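Local structure of metallo-beta-lactamase domain-containing protein 1 (Thermotoga maritima, 1ZTC) at residues L180-G188 / L207-E218; D141-T149 / H156-E164. The protein is a putative metallo-beta-lactamase-fold hydrolase that binds nickel ions and may act as an endoribonuclease. All coordinates share one frame; numbering follows the deposited sequence.

In the fold
Along the chain, interaction 2 comes first. It closes the short connection between strands 144-148 and 157-163, a beta hairpin in the second sheet of the metallo-beta-lactamase fold. The chain then adds strand 169-171 to that sheet and passes through helices 179-187 and 192-201. Interaction 1 closes the loop that follows helix 179-187, bringing the C-terminal segment 207-218 back against it. The loops are in series; neither encloses the other. The centres of interactions 1 and 2 lie about 17 Å apart, their nearest atoms about 7 Å. Both reach the same sheet, in which strand 206-208 is an outer strand. Both adjoin the two-nickel site: His211 binds one ion, and His156, not a ligand, lies near the other.

Interaction 1 (L180-G188 / L207-E218); sequences LSYYDIIKG and LVFPHDAPLKPE. With NI (nickel (II) ion), chain E; PO4 (phosphate ion), chain U.
Tyr182 of helix 179-187 packs against Leu207, Phe209 and Leu215 of the C-terminal segment. Leu207 CD1 makes a CH-pi contact over one face of the tyrosine ring, 3.7 Å from its centroid. Ile186 CG1, one turn further along the helix, lies over the opposite face. Phe209 reaches the base of the same side chain, with its CZ 3.7 Å from Tyr182 CB. The Tyr182 CG is anti to the backbone N (chi1 169°), which places the ring between helix and strand. Leu215 CD2 bridges two tyrosines, at 3.8 Å from both Tyr182 CD2 and Tyr183 CE1. Farther along the helix, Glu218 CG meets Ile186 CD1.

A single water links the segments, accepting from Leu180 N and donating to Asp212 OD2 at 3.0 Å. Asp212 OD2 also bonds the backbone N of Arg179, while Asp212 OD1 takes the N-H of Ala213. The carboxylate therefore ties the start of the helix to the loop.

Segment 207-218 also carries a nickel ligand, away from the apolar contact. His211 NE2 binds nickel at 2.2 Å, and His86 and Asp174 bind the same ion. With NE2 on nickel and ND1 bonded to Gly22 O, the ring is held at both nitrogens. The chemistry implies a largely apolar junction of helix and C-terminal segment, with a metal ligand on the loop between its apolar residues Phe209 and Leu215.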
loop_
_atom_site.group_PDB
_atom_site.type_symbol
_atom_site.label_atom_id
_atom_site.label_comp_id
_atom_site.label_asym_id
_atom_site.label_seq_id
_atom_site.Cartn_x
_atom_site.Cartn_y
_atom_site.Cartn_z
ATOM N N LEU A 180 0.621 -13.488 -13.607
ATOM C CA LEU A 180 -0.342 -13.199 -14.684
ATOM C C LEU A 180 0.359 -12.897 -16.003
ATOM O O LEU A 180 -0.104 -13.315 -17.069
ATOM C CB LEU A 180 -1.293 -12.037 -14.336
ATOM C CG LEU A 180 -2.301 -12.231 -13.192
ATOM C CD1 LEU A 180 -3.422 -11.160 -13.275
ATOM C CD2 LEU A 180 -2.928 -13.669 -13.135
ATOM N N SER A 181 1.474 -12.182 -15.964
ATOM C CA SER A 181 2.154 -11.866 -17.229
ATOM C C SER A 181 2.714 -13.124 -17.839
ATOM O O SER A 181 2.725 -13.300 -19.058
ATOM C CB SER A 181 3.254 -10.823 -17.043
ATOM O OG SER A 181 4.180 -11.260 -16.093
ATOM N N TYR A 182 3.175 -14.036 -16.991
ATOM C CA TYR A 182 3.644 -15.317 -17.470
ATOM C C TYR A 182 2.505 -16.136 -18.071
ATOM O O TYR A 182 2.653 -16.756 -19.110
ATOM C CB TYR A 182 4.339 -16.082 -16.336
ATOM C CG TYR A 182 4.636 -17.536 -16.654
ATOM C CD1 TYR A 182 5.601 -17.877 -17.590
ATOM C CD2 TYR A 182 3.950 -18.565 -16.013
ATOM C CE1 TYR A 182 5.873 -19.180 -17.891
ATOM C CE2 TYR A 182 4.232 -19.891 -16.290
ATOM C CZ TYR A 182 5.195 -20.193 -17.239
ATOM O OH TYR A 182 5.475 -21.501 -17.526
ATOM N N TYR A 183 1.369 -16.177 -17.391
ATOM C CA TYR A 183 0.213 -16.885 -17.938
ATOM C C TYR A 183 -0.229 -16.288 -19.280
ATOM O O TYR A 183 -0.685 -17.005 -20.148
ATOM C CB TYR A 183 -0.991 -16.878 -16.978
ATOM C CG TYR A 183 -0.761 -17.502 -15.610
ATOM C CD1 TYR A 183 0.049 -18.625 -15.443
ATOM C CD2 TYR A 183 -1.393 -16.976 -14.479
ATOM C CE1 TYR A 183 0.232 -19.191 -14.179
ATOM C CE2 TYR A 183 -1.209 -17.534 -13.217
ATOM C CZ TYR A 183 -0.401 -18.634 -13.081
ATOM O OH TYR A 183 -0.230 -19.164 -11.831
ATOM N N ASP A 184 -0.132 -14.981 -19.441
ATOM C CA ASP A 184 -0.492 -14.377 -20.740
ATOM C C ASP A 184 0.356 -14.929 -21.876
ATOM O O ASP A 184 -0.160 -15.243 -22.936
ATOM C CB ASP A 184 -0.391 -12.852 -20.678
ATOM C CG ASP A 184 -1.415 -12.250 -19.715
ATOM O OD1 ASP A 184 -2.464 -12.907 -19.403
ATOM O OD2 ASP A 184 -1.164 -11.126 -19.281
ATOM N N ILE A 185 1.650 -15.068 -21.631
ATOM C CA ILE A 185 2.559 -15.709 -22.583
ATOM C C ILE A 185 2.149 -17.146 -22.910
ATOM O O ILE A 185 1.992 -17.527 -24.062
ATOM C CB ILE A 185 3.991 -15.664 -22.040
ATOM C CG1 ILE A 185 4.550 -14.240 -22.056
ATOM C CG2 ILE A 185 4.881 -16.631 -22.815
ATOM C CD1 ILE A 185 5.100 -13.811 -23.365
ATOM N N ILE A 186 1.928 -17.948 -21.887
ATOM C CA ILE A 186 1.450 -19.312 -22.093
ATOM C C ILE A 186 0.157 -19.391 -22.885
ATOM O O ILE A 186 -0.013 -20.316 -23.683
ATOM C CB ILE A 186 1.185 -20.033 -20.755
ATOM C CG1 ILE A 186 2.501 -20.450 -20.133
ATOM C CG2 ILE A 186 0.272 -21.306 -20.946
ATOM C CD1 ILE A 186 2.304 -20.806 -18.705
ATOM N N LYS A 187 -0.770 -18.461 -22.629
ATOM C CA LYS A 187 -2.041 -18.444 -23.339
ATOM C C LYS A 187 -1.923 -17.908 -24.792
ATOM O O LYS A 187 -2.876 -17.975 -25.548
ATOM C CB LYS A 187 -3.065 -17.660 -22.534
ATOM C CG LYS A 187 -3.339 -18.298 -21.188
ATOM C CD LYS A 187 -4.638 -17.853 -20.590
ATOM C CE LYS A 187 -4.504 -16.923 -19.415
ATOM N NZ LYS A 187 -5.515 -17.300 -18.344
ATOM N N GLY A 188 -0.754 -17.400 -25.174
ATOM C CA GLY A 188 -0.488 -17.066 -26.568
ATOM C C GLY A 188 -0.705 -15.607 -26.980
ATOM O O GLY A 188 -0.657 -15.293 -28.160
ATOM N N LEU A 207 10.550 -20.279 -11.768
ATOM C CA LEU A 207 10.517 -18.899 -12.275
ATOM C C LEU A 207 10.438 -17.941 -11.108
ATOM O O LEU A 207 9.513 -18.029 -10.289
ATOM C CB LEU A 207 9.293 -18.681 -13.149
ATOM C CG LEU A 207 9.298 -19.436 -14.479
ATOM C CD1 LEU A 207 7.872 -19.743 -14.930
ATOM C CD2 LEU A 207 10.091 -18.675 -15.546
ATOM N N VAL A 208 11.413 -17.053 -11.006
ATOM C CA VAL A 208 11.429 -16.034 -9.962
ATOM C C VAL A 208 11.108 -14.688 -10.595
ATOM O O VAL A 208 11.940 -14.087 -11.269
ATOM C CB VAL A 208 12.783 -16.009 -9.218
ATOM C CG1 VAL A 208 12.853 -14.842 -8.203
ATOM C CG2 VAL A 208 13.015 -17.353 -8.491
ATOM N N PHE A 209 9.889 -14.226 -10.349
ATOM C CA PHE A 209 9.392 -12.953 -10.861
ATOM C C PHE A 209 9.804 -11.812 -9.915
ATOM O O PHE A 209 10.085 -12.033 -8.739
ATOM C CB PHE A 209 7.871 -12.968 -10.978
ATOM C CG PHE A 209 7.325 -14.134 -11.746
ATOM C CD1 PHE A 209 7.538 -14.247 -13.114
ATOM C CD2 PHE A 209 6.575 -15.099 -11.112
ATOM C CE1 PHE A 209 7.034 -15.331 -13.815
ATOM C CE2 PHE A 209 6.057 -16.160 -11.814
ATOM C CZ PHE A 209 6.293 -16.279 -13.156
ATOM N N PRO A 210 9.913 -10.597 -10.447
ATOM C CA PRO A 210 10.329 -9.461 -9.605
ATOM C C PRO A 210 9.237 -8.857 -8.735
ATOM O O PRO A 210 9.559 -8.092 -7.822
ATOM C CB PRO A 210 10.808 -8.445 -10.645
ATOM C CG PRO A 210 9.934 -8.758 -11.866
ATOM C CD PRO A 210 9.829 -10.221 -11.878
ATOM N N HIS A 211 7.970 -9.135 -9.040
ATOM C CA HIS A 211 6.829 -8.536 -8.312
ATOM C C HIS A 211 5.745 -9.533 -8.027
ATOM O O HIS A 211 4.558 -9.187 -8.048
ATOM C CB HIS A 211 6.265 -7.332 -9.102
ATOM C CG HIS A 211 7.297 -6.295 -9.329
ATOM N ND1 HIS A 211 7.778 -5.508 -8.300
ATOM C CD2 HIS A 211 8.033 -5.986 -10.428
ATOM C CE1 HIS A 211 8.755 -4.739 -8.765
ATOM N NE2 HIS A 211 8.945 -5.034 -10.039
ATOM N N ASP A 212 6.155 -10.768 -7.740
ATOM C CA ASP A 212 5.219 -11.797 -7.338
ATOM C C ASP A 212 5.999 -12.919 -6.675
ATOM O O ASP A 212 7.218 -12.914 -6.705
ATOM C CB ASP A 212 4.448 -12.310 -8.556
ATOM C CG ASP A 212 3.104 -12.906 -8.196
ATOM O OD1 ASP A 212 2.816 -13.147 -6.981
ATOM O OD2 ASP A 212 2.320 -13.097 -9.137
ATOM N N ALA A 213 5.280 -13.846 -6.048
ATOM C CA ALA A 213 5.850 -15.068 -5.532
ATOM C C ALA A 213 6.296 -15.943 -6.728
ATOM O O ALA A 213 5.701 -15.878 -7.798
ATOM C CB ALA A 213 4.816 -15.809 -4.676
ATOM N N PRO A 214 7.336 -16.760 -6.542
ATOM C CA PRO A 214 7.843 -17.563 -7.677
ATOM C C PRO A 214 6.936 -18.706 -8.034
ATOM O O PRO A 214 6.055 -19.053 -7.278
ATOM C CB PRO A 214 9.192 -18.081 -7.182
ATOM C CG PRO A 214 9.068 -18.093 -5.692
ATOM C CD PRO A 214 8.102 -16.997 -5.305
ATOM N N LEU A 215 7.170 -19.309 -9.187
ATOM C CA LEU A 215 6.284 -20.325 -9.691
ATOM C C LEU A 215 7.072 -21.470 -10.338
ATOM O O LEU A 215 8.023 -21.241 -11.051
ATOM C CB LEU A 215 5.373 -19.652 -10.714
ATOM C CG LEU A 215 4.092 -20.330 -11.128
ATOM C CD1 LEU A 215 3.084 -20.384 -9.979
ATOM C CD2 LEU A 215 3.537 -19.560 -12.333
ATOM N N LYS A 216 6.684 -22.697 -10.058
ATOM C CA LYS A 216 7.129 -23.839 -10.856
ATOM C C LYS A 216 6.466 -23.744 -12.204
ATOM O O LYS A 216 5.250 -23.707 -12.277
ATOM C CB LYS A 216 6.646 -25.138 -10.284
ATOM C CG LYS A 216 7.330 -25.600 -9.067
ATOM C CD LYS A 216 6.961 -27.081 -8.866
ATOM C CE LYS A 216 7.121 -27.504 -7.413
ATOM N NZ LYS A 216 6.405 -28.791 -7.112
ATOM N N PRO A 217 7.245 -23.735 -13.285
ATOM C CA PRO A 217 6.588 -23.705 -14.584
ATOM C C PRO A 217 5.714 -24.901 -14.948
ATOM O O PRO A 217 5.820 -25.977 -14.360
ATOM C CB PRO A 217 7.751 -23.581 -15.578
ATOM C CG PRO A 217 8.927 -23.988 -14.857
ATOM C CD PRO A 217 8.706 -23.742 -13.404
ATOM N N GLU A 218 4.826 -24.600 -15.898
ATOM C CA GLU A 218 3.969 -25.567 -16.598
ATOM C C GLU A 218 4.844 -26.574 -17.340
ATOM O O GLU A 218 5.858 -26.195 -17.920
ATOM C CB GLU A 218 3.081 -24.834 -17.636
ATOM C CG GLU A 218 2.182 -23.702 -17.088
ATOM C CD GLU A 218 1.179 -24.168 -16.017
ATOM O OE1 GLU A 218 0.436 -25.147 -16.277
ATOM O OE2 GLU A 218 1.132 -23.536 -14.928
HETATM NI NI NI E . 10.090 -3.778 -11.455
HETATM P P PO4 U . -9.484 -16.993 -18.456
HETATM O O1 PO4 U . -8.176 -16.329 -18.808
HETATM O O2 PO4 U . -9.500 -17.320 -16.989
HETATM O O3 PO4 U . -9.531 -18.252 -19.272
HETATM O O4 PO4 U . -10.669 -16.104 -18.740
HETATM O O HOH W 1 -0.037 -12.105 -10.795
HETATM O O HOH W 2 8.221 -2.036 -11.866
HETATM O O HOH W 3 10.932 -1.571 -12.248
#

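Interaction 2 (D141-T149 / H156-E164); sequences DEKVKVFHT and HLSFLLDTE
Strands 144-148 and 157-163 form an antiparallel beta hairpin in a sheet of the metallo-beta-lactamase fold. Lys145 pairs with Leu160, and Phe147 with Ser158, each through two backbone hydrogen bonds. The bond from Lys145 N to Leu160 O is 2.8 Å and nearly straight, at 176°. Further bonds join Asp162 N to Lys143 O and Thr149 N to His156 O. Against strand 138-139, Lys143 and Val144 both face Leu139, a classic beta bulge.

Apolar packing occupies both faces. On one, Val144 and Val146 of one strand lie with Leu157, Phe159 and Leu161 of the other. Val146 CG2 meets the edge of the Phe159 ring, 4.0 Å from its CE1, while Val146 CG1 touches Leu157 CD2. Val144 lies alongside Leu161, pointing the same way. Ile49 of strand 45-49 packs on Phe159 and Leu161, joining this face to the other sheet. On the other face, Leu160 CB sits 3.7 Å from Phe147 CE2, at the ring edge, and helix 192-201 covers this side.

A buried polar cluster closes the hairpin's turn end. His156 NE2 bonds the backbone N of Asp174, a nickel ligand. Ser158 OG is also bonded to Thr172 O. Thr149 has chi1 52°, which turns its OG1 toward the ring edge of His156. Thr149 OG1 hydrogen-bonds His156 ND1 at 2.8 Å, either atom possibly the donor, and lies 2.9 Å from Ser158 OG.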
loop_
_atom_site.group_PDB
_atom_site.type_symbol
_atom_site.label_atom_id
_atom_site.label_comp_id
_atom_site.label_asym_id
_atom_site.label_seq_id
_atom_site.Cartn_x
_atom_site.Cartn_y
_atom_site.Cartn_z
ATOM N N ASP A 141 31.873 -19.475 -11.832
ATOM C CA ASP A 141 32.154 -20.834 -12.250
ATOM C C ASP A 141 30.984 -21.416 -13.020
ATOM O O ASP A 141 30.575 -22.547 -12.800
ATOM C CB ASP A 141 32.514 -21.743 -11.055
ATOM C CG ASP A 141 33.658 -21.184 -10.199
ATOM O OD1 ASP A 141 34.692 -20.740 -10.747
ATOM O OD2 ASP A 141 33.506 -21.179 -8.960
ATOM N N GLU A 142 30.440 -20.615 -13.931
ATOM C CA GLU A 142 29.363 -21.023 -14.828
ATOM C C GLU A 142 28.034 -21.353 -14.150
ATOM O O GLU A 142 27.137 -21.900 -14.794
ATOM C CB GLU A 142 29.849 -22.123 -15.757
ATOM C CG GLU A 142 31.226 -21.747 -16.379
ATOM C CD GLU A 142 31.517 -22.481 -17.664
ATOM O OE1 GLU A 142 30.551 -22.856 -18.379
ATOM O OE2 GLU A 142 32.718 -22.679 -17.975
ATOM N N LYS A 143 27.864 -20.913 -12.901
ATOM C CA LYS A 143 26.607 -21.148 -12.175
ATOM C C LYS A 143 25.525 -20.148 -12.566
ATOM O O LYS A 143 24.322 -20.392 -12.309
ATOM C CB LYS A 143 26.857 -21.051 -10.670
ATOM C CG LYS A 143 27.768 -22.150 -10.119
ATOM C CD LYS A 143 27.064 -23.485 -10.148
ATOM C CE LYS A 143 27.882 -24.560 -9.416
ATOM N NZ LYS A 143 27.618 -25.891 -10.057
ATOM N N VAL A 144 25.953 -19.005 -13.119
ATOM C CA VAL A 144 25.044 -17.921 -13.464
ATOM C C VAL A 144 25.221 -17.584 -14.930
ATOM O O VAL A 144 26.311 -17.243 -15.364
ATOM C CB VAL A 144 25.301 -16.685 -12.600
ATOM C CG1 VAL A 144 24.359 -15.535 -13.002
ATOM C CG2 VAL A 144 25.110 -17.036 -11.135
ATOM N N LYS A 145 24.158 -17.768 -15.696
ATOM C CA LYS A 145 24.145 -17.387 -17.099
ATOM C C LYS A 145 23.338 -16.103 -17.287
ATOM O O LYS A 145 22.209 -16.004 -16.831
ATOM C CB LYS A 145 23.572 -18.510 -17.948
ATOM C CG LYS A 145 23.387 -18.150 -19.428
ATOM C CD LYS A 145 24.691 -18.006 -20.181
ATOM C CE LYS A 145 24.407 -17.916 -21.673
ATOM N NZ LYS A 145 25.619 -18.080 -22.510
ATOM N N VAL A 146 23.950 -15.148 -17.988
ATOM C CA VAL A 146 23.377 -13.818 -18.230
ATOM C C VAL A 146 22.764 -13.734 -19.613
ATOM O O VAL A 146 23.402 -14.059 -20.600
ATOM C CB VAL A 146 24.473 -12.721 -18.142
ATOM C CG1 VAL A 146 23.872 -11.347 -18.319
ATOM C CG2 VAL A 146 25.205 -12.808 -16.812
ATOM N N PHE A 147 21.537 -13.244 -19.678
ATOM C CA PHE A 147 20.834 -13.086 -20.943
ATOM C C PHE A 147 20.398 -11.643 -21.079
ATOM O O PHE A 147 19.800 -11.073 -20.154
ATOM C CB PHE A 147 19.593 -13.979 -20.979
ATOM C CG PHE A 147 19.898 -15.441 -21.008
ATOM C CD1 PHE A 147 20.344 -16.054 -22.169
ATOM C CD2 PHE A 147 19.720 -16.212 -19.882
ATOM C CE1 PHE A 147 20.621 -17.422 -22.185
ATOM C CE2 PHE A 147 19.997 -17.578 -19.894
ATOM C CZ PHE A 147 20.436 -18.173 -21.033
ATOM N N HIS A 148 20.681 -11.058 -22.228
ATOM C CA HIS A 148 20.160 -9.710 -22.558
ATOM C C HIS A 148 18.724 -9.851 -23.020
ATOM O O HIS A 148 18.449 -10.488 -24.036
ATOM C CB HIS A 148 20.982 -9.039 -23.659
ATOM C CG HIS A 148 20.692 -7.568 -23.822
ATOM N ND1 HIS A 148 21.031 -6.861 -24.957
ATOM C CD2 HIS A 148 20.134 -6.669 -22.976
ATOM C CE1 HIS A 148 20.694 -5.593 -24.805
ATOM N NE2 HIS A 148 20.135 -5.449 -23.614
ATOM N N THR A 149 17.810 -9.267 -22.262
ATOM C CA THR A 149 16.395 -9.437 -22.500
ATOM C C THR A 149 15.727 -8.058 -22.536
ATOM O O THR A 149 14.974 -7.714 -21.624
ATOM C CB THR A 149 15.771 -10.345 -21.425
ATOM O OG1 THR A 149 16.118 -9.867 -20.117
ATOM C CG2 THR A 149 16.289 -11.776 -21.540
ATOM N N HIS A 156 18.046 -4.372 -19.931
ATOM C CA HIS A 156 17.434 -5.391 -19.123
ATOM C C HIS A 156 18.091 -6.762 -19.313
ATOM O O HIS A 156 18.322 -7.233 -20.447
ATOM C CB HIS A 156 15.923 -5.469 -19.381
ATOM C CG HIS A 156 15.209 -6.343 -18.394
ATOM N ND1 HIS A 156 15.195 -7.723 -18.494
ATOM C CD2 HIS A 156 14.538 -6.035 -17.252
ATOM C CE1 HIS A 156 14.532 -8.220 -17.461
ATOM N NE2 HIS A 156 14.128 -7.216 -16.691
ATOM N N LEU A 157 18.329 -7.416 -18.184
ATOM C CA LEU A 157 18.941 -8.737 -18.119
ATOM C C LEU A 157 18.080 -9.707 -17.340
ATOM O O LEU A 157 17.402 -9.326 -16.367
ATOM C CB LEU A 157 20.286 -8.663 -17.389
ATOM C CG LEU A 157 21.390 -7.787 -17.984
ATOM C CD1 LEU A 157 22.537 -7.709 -16.982
ATOM C CD2 LEU A 157 21.869 -8.276 -19.333
ATOM N N SER A 158 18.152 -10.975 -17.759
ATOM C CA SER A 158 17.614 -12.098 -17.006
ATOM C C SER A 158 18.791 -13.035 -16.673
ATOM O O SER A 158 19.807 -13.072 -17.392
ATOM C CB SER A 158 16.491 -12.815 -17.786
ATOM O OG SER A 158 15.455 -11.913 -18.187
ATOM N N PHE A 159 18.652 -13.762 -15.569
ATOM C CA PHE A 159 19.710 -14.622 -15.056
ATOM C C PHE A 159 19.214 -16.054 -14.800
ATOM O O PHE A 159 18.223 -16.270 -14.106
ATOM C CB PHE A 159 20.266 -14.078 -13.751
ATOM C CG PHE A 159 20.754 -12.677 -13.829
ATOM C CD1 PHE A 159 22.007 -12.392 -14.368
ATOM C CD2 PHE A 159 19.960 -11.629 -13.384
ATOM C CE1 PHE A 159 22.469 -11.082 -14.455
ATOM C CE2 PHE A 159 20.408 -10.325 -13.467
ATOM C CZ PHE A 159 21.665 -10.038 -14.004
ATOM N N LEU A 160 19.927 -17.018 -15.363
ATOM C CA LEU A 160 19.635 -18.422 -15.164
ATOM C C LEU A 160 20.660 -18.996 -14.204
ATOM O O LEU A 160 21.882 -18.901 -14.445
ATOM C CB LEU A 160 19.688 -19.149 -16.510
ATOM C CG LEU A 160 19.286 -20.633 -16.527
ATOM C CD1 LEU A 160 17.778 -20.803 -16.265
ATOM C CD2 LEU A 160 19.653 -21.240 -17.862
ATOM N N LEU A 161 20.169 -19.613 -13.137
ATOM C CA LEU A 161 20.996 -20.036 -12.025
ATOM C C LEU A 161 20.957 -21.567 -11.916
ATOM O O LEU A 161 19.884 -22.158 -11.949
ATOM C CB LEU A 161 20.464 -19.430 -10.727
ATOM C CG LEU A 161 19.989 -17.961 -10.709
ATOM C CD1 LEU A 161 19.492 -17.625 -9.315
ATOM C CD2 LEU A 161 21.111 -17.043 -11.114
ATOM N N ASP A 162 22.107 -22.181 -11.742
ATOM C CA ASP A 162 22.141 -23.603 -11.405
ATOM C C ASP A 162 22.433 -23.753 -9.917
ATOM O O ASP A 162 23.562 -23.599 -9.462
ATOM C CB ASP A 162 23.038 -24.410 -12.315
ATOM C CG ASP A 162 22.360 -24.663 -13.707
ATOM O OD1 ASP A 162 21.198 -25.148 -13.775
ATOM O OD2 ASP A 162 22.990 -24.329 -14.723
ATOM N N THR A 163 21.357 -23.985 -9.171
ATOM C CA THR A 163 21.394 -24.038 -7.717
ATOM C C THR A 163 21.271 -25.471 -7.219
ATOM O O THR A 163 20.699 -26.353 -7.879
ATOM C CB THR A 163 20.280 -23.182 -7.066
ATOM O OG1 THR A 163 19.026 -23.883 -7.112
ATOM C CG2 THR A 163 20.133 -21.817 -7.768
ATOM N N GLU A 164 21.851 -25.710 -6.048
ATOM C CA GLU A 164 21.802 -27.016 -5.408
ATOM C C GLU A 164 20.449 -27.285 -4.757
ATOM O O GLU A 164 19.976 -28.422 -4.734
ATOM C CB GLU A 164 22.887 -27.074 -4.330
ATOM C CG GLU A 164 23.101 -28.442 -3.715
ATOM C CD GLU A 164 23.927 -28.406 -2.413
ATOM O OE1 GLU A 164 23.873 -27.364 -1.690
ATOM O OE2 GLU A 164 24.628 -29.425 -2.124
#